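Local coordinates for putative phenazine biosynthesis PhzC/PhzF protein (Clostridium difficile, PDB 4DUN) that probably acts as an isomerase of the PhzF family, at residues 19-24 and 44-49; 6-11 and 252-257; 199-204 and 229-234. One frame throughout, in Å; residues are numbered along the deposited sequence.

Interaction 1 (19-24 and 44-49); sequences GNPAGV and NLPETA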
# COMPACT_ATOMS: atom_id res chain seq x y z
N GLY A 19 -13.83 -4.48 5.86
CA GLY A 19 -13.49 -3.47 6.85
C GLY A 19 -12.31 -2.59 6.49
O GLY A 19 -11.93 -2.50 5.31
N ASN A 20 -11.73 -1.94 7.51
CA ASN A 20 -10.61 -0.99 7.34
C ASN A 20 -9.29 -1.64 7.83
O ASN A 20 -9.16 -1.89 9.04
CB ASN A 20 -10.93 0.31 8.09
CG ASN A 20 -10.28 1.51 7.48
OD1 ASN A 20 -9.21 1.39 6.88
ND2 ASN A 20 -10.90 2.68 7.58
N PRO A 21 -8.33 -1.99 6.92
CA PRO A 21 -7.12 -2.70 7.37
C PRO A 21 -6.07 -1.81 8.06
O PRO A 21 -5.82 -0.67 7.64
CB PRO A 21 -6.56 -3.31 6.08
CG PRO A 21 -6.98 -2.34 5.01
CD PRO A 21 -8.31 -1.75 5.46
N ALA A 22 -5.45 -2.34 9.12
CA ALA A 22 -4.38 -1.64 9.83
C ALA A 22 -3.26 -2.60 10.19
O ALA A 22 -3.50 -3.77 10.45
CB ALA A 22 -4.91 -0.99 11.11
N GLY A 23 -2.04 -2.08 10.20
CA GLY A 23 -0.89 -2.78 10.75
C GLY A 23 -0.88 -2.43 12.23
O GLY A 23 -1.29 -1.33 12.61
N VAL A 24 -0.48 -3.37 13.10
CA VAL A 24 -0.39 -3.13 14.54
C VAL A 24 0.95 -3.69 15.01
O VAL A 24 1.15 -4.91 14.97
CB VAL A 24 -1.57 -3.73 15.39
CG1 VAL A 24 -1.39 -3.38 16.88
CG2 VAL A 24 -2.94 -3.25 14.89
N ASN A 44 2.95 -0.01 4.01
CA ASN A 44 2.10 0.64 3.01
C ASN A 44 0.60 0.41 3.28
O ASN A 44 -0.23 0.51 2.37
CB ASN A 44 2.46 0.20 1.58
CG ASN A 44 2.02 1.23 0.57
OD1 ASN A 44 2.11 2.45 0.83
ND2 ASN A 44 1.44 0.78 -0.54
N LEU A 45 0.25 0.11 4.54
CA LEU A 45 -1.15 -0.01 4.92
C LEU A 45 -1.68 1.40 5.27
O LEU A 45 -0.88 2.28 5.58
CB LEU A 45 -1.32 -1.03 6.07
CG LEU A 45 -1.06 -2.49 5.69
CD1 LEU A 45 -1.06 -3.39 6.92
CD2 LEU A 45 -2.09 -2.99 4.65
N PRO A 46 -3.01 1.65 5.18
CA PRO A 46 -3.54 3.01 5.44
C PRO A 46 -2.99 3.64 6.72
O PRO A 46 -2.61 4.82 6.74
CB PRO A 46 -5.05 2.78 5.52
CG PRO A 46 -5.28 1.62 4.58
CD PRO A 46 -4.09 0.71 4.77
N GLU A 47 -2.87 2.81 7.77
CA GLU A 47 -2.19 3.17 9.01
C GLU A 47 -1.48 1.97 9.60
O GLU A 47 -1.97 0.83 9.45
CB GLU A 47 -3.17 3.72 10.08
CG GLU A 47 -3.66 5.15 9.89
CD GLU A 47 -4.84 5.34 8.95
OE1 GLU A 47 -5.48 4.33 8.57
OE2 GLU A 47 -5.09 6.50 8.57
N THR A 48 -0.36 2.23 10.30
CA THR A 48 0.30 1.29 11.21
C THR A 48 0.20 1.92 12.59
O THR A 48 0.65 3.06 12.80
CB THR A 48 1.76 0.94 10.83
OG1 THR A 48 1.72 0.28 9.57
CG2 THR A 48 2.40 -0.00 11.87
N ALA A 49 -0.39 1.17 13.53
CA ALA A 49 -0.52 1.53 14.94
C ALA A 49 0.67 0.97 15.71
O ALA A 49 1.11 -0.15 15.43
CB ALA A 49 -1.83 0.98 15.50
O HOH W 1 -5.99 1.66 9.35

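Interaction 2 (6-11 and 252-257); sequences YYIVDS and VLFMQG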
# COMPACT_ATOMS: atom_id res chain seq x y z
N TYR A 6 4.08 -8.19 15.14
CA TYR A 6 3.39 -7.41 14.12
C TYR A 6 2.18 -8.17 13.61
O TYR A 6 2.23 -9.40 13.42
CB TYR A 6 4.37 -7.04 12.96
CG TYR A 6 3.69 -6.25 11.87
CD1 TYR A 6 3.19 -4.98 12.10
CD2 TYR A 6 3.44 -6.83 10.62
CE1 TYR A 6 2.47 -4.28 11.13
CE2 TYR A 6 2.73 -6.14 9.64
CZ TYR A 6 2.24 -4.87 9.90
OH TYR A 6 1.56 -4.18 8.94
N TYR A 7 1.06 -7.44 13.44
CA TYR A 7 -0.23 -7.98 13.07
C TYR A 7 -0.89 -7.13 12.03
O TYR A 7 -0.81 -5.90 12.09
CB TYR A 7 -1.17 -8.01 14.32
CG TYR A 7 -0.61 -8.71 15.53
CD1 TYR A 7 0.22 -8.04 16.43
CD2 TYR A 7 -0.92 -10.04 15.80
CE1 TYR A 7 0.77 -8.69 17.54
CE2 TYR A 7 -0.40 -10.69 16.92
CZ TYR A 7 0.44 -10.02 17.78
OH TYR A 7 0.95 -10.67 18.88
N ILE A 8 -1.60 -7.76 11.09
CA ILE A 8 -2.44 -7.07 10.12
C ILE A 8 -3.87 -7.45 10.48
O ILE A 8 -4.19 -8.64 10.48
CB ILE A 8 -2.13 -7.36 8.63
CG1 ILE A 8 -0.69 -6.94 8.27
CG2 ILE A 8 -3.18 -6.63 7.75
CD1 ILE A 8 -0.22 -7.44 6.87
N VAL A 9 -4.69 -6.46 10.81
CA VAL A 9 -6.05 -6.67 11.31
C VAL A 9 -7.04 -5.85 10.50
O VAL A 9 -6.79 -4.67 10.25
CB VAL A 9 -6.11 -6.26 12.82
CG1 VAL A 9 -7.54 -6.30 13.39
CG2 VAL A 9 -5.15 -7.09 13.67
N ASP A 10 -8.20 -6.46 10.18
CA ASP A 10 -9.32 -5.77 9.51
C ASP A 10 -10.32 -5.31 10.57
O ASP A 10 -10.90 -6.15 11.25
CB ASP A 10 -9.99 -6.71 8.48
CG ASP A 10 -9.05 -7.13 7.35
OD1 ASP A 10 -8.00 -6.45 7.16
OD2 ASP A 10 -9.34 -8.14 6.69
N SER A 11 -10.52 -3.99 10.69
CA SER A 11 -11.44 -3.41 11.68
C SER A 11 -12.83 -3.24 11.10
O SER A 11 -12.95 -2.92 9.92
CB SER A 11 -10.93 -2.06 12.18
OG SER A 11 -9.68 -2.25 12.82
N VAL A 252 -10.92 -8.87 12.48
CA VAL A 252 -10.43 -10.16 11.96
C VAL A 252 -8.90 -10.08 11.79
O VAL A 252 -8.40 -9.10 11.25
CB VAL A 252 -11.10 -10.56 10.61
CG1 VAL A 252 -10.65 -11.96 10.18
CG2 VAL A 252 -12.61 -10.49 10.66
N LEU A 253 -8.19 -11.15 12.17
CA LEU A 253 -6.72 -11.22 11.99
C LEU A 253 -6.41 -11.75 10.60
O LEU A 253 -6.88 -12.82 10.23
CB LEU A 253 -6.08 -12.14 13.06
CG LEU A 253 -4.56 -12.33 12.97
CD1 LEU A 253 -3.83 -11.03 13.25
CD2 LEU A 253 -4.09 -13.44 13.89
N PHE A 254 -5.58 -11.01 9.84
CA PHE A 254 -5.13 -11.47 8.53
C PHE A 254 -3.77 -12.15 8.62
O PHE A 254 -3.56 -13.20 8.02
CB PHE A 254 -5.06 -10.29 7.52
CG PHE A 254 -4.30 -10.62 6.24
CD1 PHE A 254 -4.78 -11.60 5.36
CD2 PHE A 254 -3.13 -9.95 5.92
CE1 PHE A 254 -4.09 -11.88 4.17
CE2 PHE A 254 -2.44 -10.23 4.72
CZ PHE A 254 -2.93 -11.20 3.86
N MET A 255 -2.83 -11.55 9.36
CA MET A 255 -1.45 -12.02 9.37
C MET A 255 -0.83 -11.71 10.72
O MET A 255 -1.07 -10.63 11.27
CB MET A 255 -0.69 -11.30 8.21
CG MET A 255 0.67 -11.89 7.84
SD MET A 255 2.01 -11.50 9.01
CE MET A 255 1.90 -9.68 9.05
N GLN A 256 -0.07 -12.65 11.27
CA GLN A 256 0.67 -12.49 12.52
C GLN A 256 2.14 -12.82 12.25
O GLN A 256 2.44 -13.86 11.69
CB GLN A 256 0.08 -13.39 13.63
CG GLN A 256 0.94 -13.51 14.89
CD GLN A 256 0.32 -14.40 15.95
OE1 GLN A 256 -0.56 -15.23 15.69
NE2 GLN A 256 0.78 -14.22 17.17
N GLY A 257 3.03 -11.92 12.63
CA GLY A 257 4.46 -12.11 12.42
C GLY A 257 5.36 -11.28 13.29
O GLY A 257 4.94 -10.79 14.35

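Interaction 3 (199-204 and 229-234); sequences EDPVTG and SNRGGI. With SO4 (sulfate ion), chain B.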
# COMPACT_ATOMS: atom_id res chain seq x y z
N GLU A 199 -11.56 6.63 -0.96
CA GLU A 199 -12.78 6.39 -0.22
C GLU A 199 -12.41 5.63 1.05
O GLU A 199 -11.73 4.61 0.98
CB GLU A 199 -13.80 5.62 -1.06
CG GLU A 199 -14.99 5.17 -0.25
CD GLU A 199 -16.06 4.44 -1.02
OE1 GLU A 199 -15.87 4.16 -2.23
OE2 GLU A 199 -17.10 4.12 -0.41
N ASP A 200 -12.83 6.13 2.21
CA ASP A 200 -12.49 5.48 3.47
C ASP A 200 -13.28 4.16 3.60
O ASP A 200 -14.50 4.18 3.45
CB ASP A 200 -12.84 6.43 4.62
CG ASP A 200 -12.12 6.19 5.92
OD1 ASP A 200 -11.09 5.44 5.92
OD2 ASP A 200 -12.53 6.78 6.92
N PRO A 201 -12.61 3.00 3.83
CA PRO A 201 -13.35 1.73 3.94
C PRO A 201 -14.43 1.75 5.04
O PRO A 201 -15.57 1.36 4.77
CB PRO A 201 -12.25 0.71 4.25
CG PRO A 201 -11.02 1.32 3.59
CD PRO A 201 -11.16 2.78 3.94
N VAL A 202 -14.08 2.18 6.26
CA VAL A 202 -15.01 2.28 7.40
C VAL A 202 -14.60 3.48 8.23
O VAL A 202 -13.42 3.61 8.57
CB VAL A 202 -15.14 1.01 8.30
CG1 VAL A 202 -16.43 1.07 9.12
CG2 VAL A 202 -15.10 -0.29 7.50
N THR A 203 -15.57 4.33 8.57
CA THR A 203 -15.30 5.54 9.34
C THR A 203 -16.11 5.55 10.64
O THR A 203 -17.34 5.60 10.59
CB THR A 203 -15.64 6.79 8.49
OG1 THR A 203 -15.16 6.62 7.15
CG2 THR A 203 -15.12 8.11 9.11
N GLY A 204 -15.43 5.51 11.77
CA GLY A 204 -16.15 5.56 13.04
C GLY A 204 -16.70 6.95 13.37
O GLY A 204 -17.86 7.07 13.75
N SER A 229 -18.41 0.84 1.19
CA SER A 229 -17.15 0.94 0.46
C SER A 229 -16.94 -0.41 -0.26
O SER A 229 -17.68 -1.36 0.04
CB SER A 229 -16.00 1.20 1.44
OG SER A 229 -15.99 0.18 2.43
N ASN A 230 -15.93 -0.51 -1.13
CA ASN A 230 -15.56 -1.74 -1.84
C ASN A 230 -15.38 -2.89 -0.83
O ASN A 230 -15.99 -3.94 -0.98
CB ASN A 230 -14.25 -1.50 -2.63
CG ASN A 230 -13.78 -2.66 -3.47
OD1 ASN A 230 -14.58 -3.47 -3.98
ND2 ASN A 230 -12.47 -2.76 -3.65
N ARG A 231 -14.61 -2.64 0.24
CA ARG A 231 -14.36 -3.62 1.29
C ARG A 231 -15.60 -3.82 2.17
O ARG A 231 -15.96 -4.96 2.47
CB ARG A 231 -13.14 -3.22 2.13
CG ARG A 231 -11.82 -3.27 1.31
CD ARG A 231 -10.63 -2.83 2.15
NE ARG A 231 -10.43 -3.70 3.30
CZ ARG A 231 -9.54 -4.69 3.38
NH1 ARG A 231 -8.72 -4.94 2.37
NH2 ARG A 231 -9.46 -5.43 4.47
N GLY A 232 -16.24 -2.71 2.53
CA GLY A 232 -17.48 -2.68 3.31
C GLY A 232 -17.28 -2.82 4.80
O GLY A 232 -16.38 -3.53 5.26
N GLY A 233 -18.12 -2.13 5.55
CA GLY A 233 -18.05 -2.20 7.00
C GLY A 233 -19.41 -2.27 7.65
O GLY A 233 -20.40 -1.83 7.06
N ILE A 234 -19.46 -2.88 8.83
CA ILE A 234 -20.67 -2.97 9.64
C ILE A 234 -20.36 -2.30 10.96
O ILE A 234 -19.34 -2.59 11.59
CB ILE A 234 -21.16 -4.43 9.82
CG1 ILE A 234 -21.55 -5.08 8.45
CG2 ILE A 234 -22.31 -4.50 10.85
CD1 ILE A 234 -22.86 -4.47 7.73
S SO4 B . -12.56 7.13 13.05
O1 SO4 B . -11.17 7.57 13.02
O2 SO4 B . -13.14 7.27 14.41
O3 SO4 B . -13.28 7.95 12.14
O4 SO4 B . -12.61 5.73 12.68
O HOH W 2 -14.63 1.76 -2.02

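Interaction 1 (19-24 and 44-49)
Leu-45 opens the contact by pushing its CD1 branch up against the backbone of Gly-23, 3.7 Å from Gly-23 N. Its CG stands beside its own backbone N (chi1 -70°), which turns the isobutyl group toward the strand that starts at Asn-20. Pro-46 then lays its ring along the Pro-21 carbonyl, with Pro-46 CD 3.6 Å from Pro-21 O, and the two proline rings meet more distantly. Past the prolines the two chains pair as parallel beta strands, Gly-23 with Thr-48 and Val-24 with Ala-49. Glu-47 O accepts from Gly-23 N at 3.0 Å, in the carbonyl plane and nearly straight (164° at the hydrogen). The Glu-47 carboxylate does not touch the other strand directly; one water donates both to Glu-47 OE1 (2.8 Å) and to Pro-21 O (2.9 Å). Thr-48 passes its CG2 methyl near Gly-23 O, while its OG1 bonds to Asn-43 at the end of the preceding helix. Ala-49 N donates to Gly-23 O at 2.8 Å, from 37° above the carbonyl plane, and Ala-49 CB sits 3.7 Å from the same oxygen. Gly-23 is thus gripped through both N and O. Helix 33-43 joins the two strands, making a beta-alpha-beta unit. Between these segments, the Glu-47 carboxylate is linked through water while backbone bonds hold its strand. This is consistent with a backbone that sets where the carboxylate of the predicted active-site residue emerges, leaving its end to a water across this contact, with a buffer molecule and a nickel ion bound nearby.

Interaction 2 (6-11 and 252-257)
Met-255 CE fills the hollow between Tyr-6 and Ile-8, 3.6 Å from Tyr-6 CD2 and 3.8 Å from Ile-8 CD1. Bends at chi2 (-76°) and chi3 (-54°) fold the thioether so that its methyl reaches both neighbours, and it crosses the tyrosine at about a right angle. Ile-8 is the main bump of this face: besides the methionine methyl, its CG2 meets Phe-254 CD2 at 3.8 Å, the two side chains lying alongside and pointing the same way. Leu-45 packs on Tyr-6 and Ile-8 here. The other face carries Tyr-7, Val-9, Leu-253 and Gln-256, with helix 73-87 against it. Leu-253 CD1 comes in at the edge of the Tyr-7 ring, 4.0 Å from Tyr-7 CD2, and also nears Val-9 CG2. Gln-256 runs extended beside that ring, with its CG 3.7 Å from Tyr-7 CE2 and the amide and ring planes 32° apart; its OE1 is bonded to Lys-260 of the second subunit. Between the faces the antiparallel ladder slips by one residue: Ile-8 O takes Phe-254 N at 2.8 Å and Met-255 N only weakly, at 3.4 Å. Two residues opposite one, Phe-254 and Met-255 facing Ile-8, define a classic beta bulge, set in an antiparallel pairing of the chain's first and last strands that residues 255-257 carry on into the second subunit.

Interaction 3 (199-204 and 229-234)
Ser-229 meets Pro-201 through its hydroxyl: OG donates to Pro-201 O at 2.7 Å, in the carbonyl plane and on a lone pair, with a C=O...O angle of 119°. Its chi1 of 56° sets OG between the backbone N and the carbonyl carbon, where it can also accept from Gly-232 N at 2.9 Å. That second bond, to the backbone three residues on, is an ST motif, and it probably helps hold the turn that leads into strand 233-239. Glu-199 reaches the same serine with a fully extended chain, its CG trans to N (chi1 171°), which lays OE2 3.3 Å from Ser-229 CA; OE2 also forms a salt bridge with Arg-190. A water accepts from Asn-230 N and gives a weak bond to Glu-199 OE1. Farther along, Val-202 presses its CG2 methyl onto Gly-233 CA at 3.5 Å. The Asp-200 side chain starts away from 229-234, and lies about 4 Å from the bound nickel ion at its nearest atom. Its OD2 receives Thr-203 OG1 at 2.6 Å from above the carboxylate plane, and Asn-20 ND2 bonds to OD1. Gly-204 N donates to O4 of a sulfate, probably from the crystallisation liquor, also bonded to Ser-205 OG and Gly-73 N.

Interactions 1 and 2 are both buried beta pairings that share the layer of strands 4-11 and 20-27: Val-24 N probably bonds to Tyr-7 O at 2.7 Å, so the parallel ladder of interaction 1 sits directly beside the antiparallel one of interaction 2. Interaction 2 buries the most surface (567 Å²) and combines a backbone ladder with apolar packing on both faces. Interaction 3 is smaller and only partly buried, a meeting largely of loops at strand ends, held by a serine hydroxyl and no backbone ladder. Gly-19 joins it to interaction 1, its O to Arg-231 NE and its N to Gly-232 O. Glu-47 of interaction 1 and Asp-200 of interaction 3 both approach the bound nickel, whereas interaction 2 lies farther off.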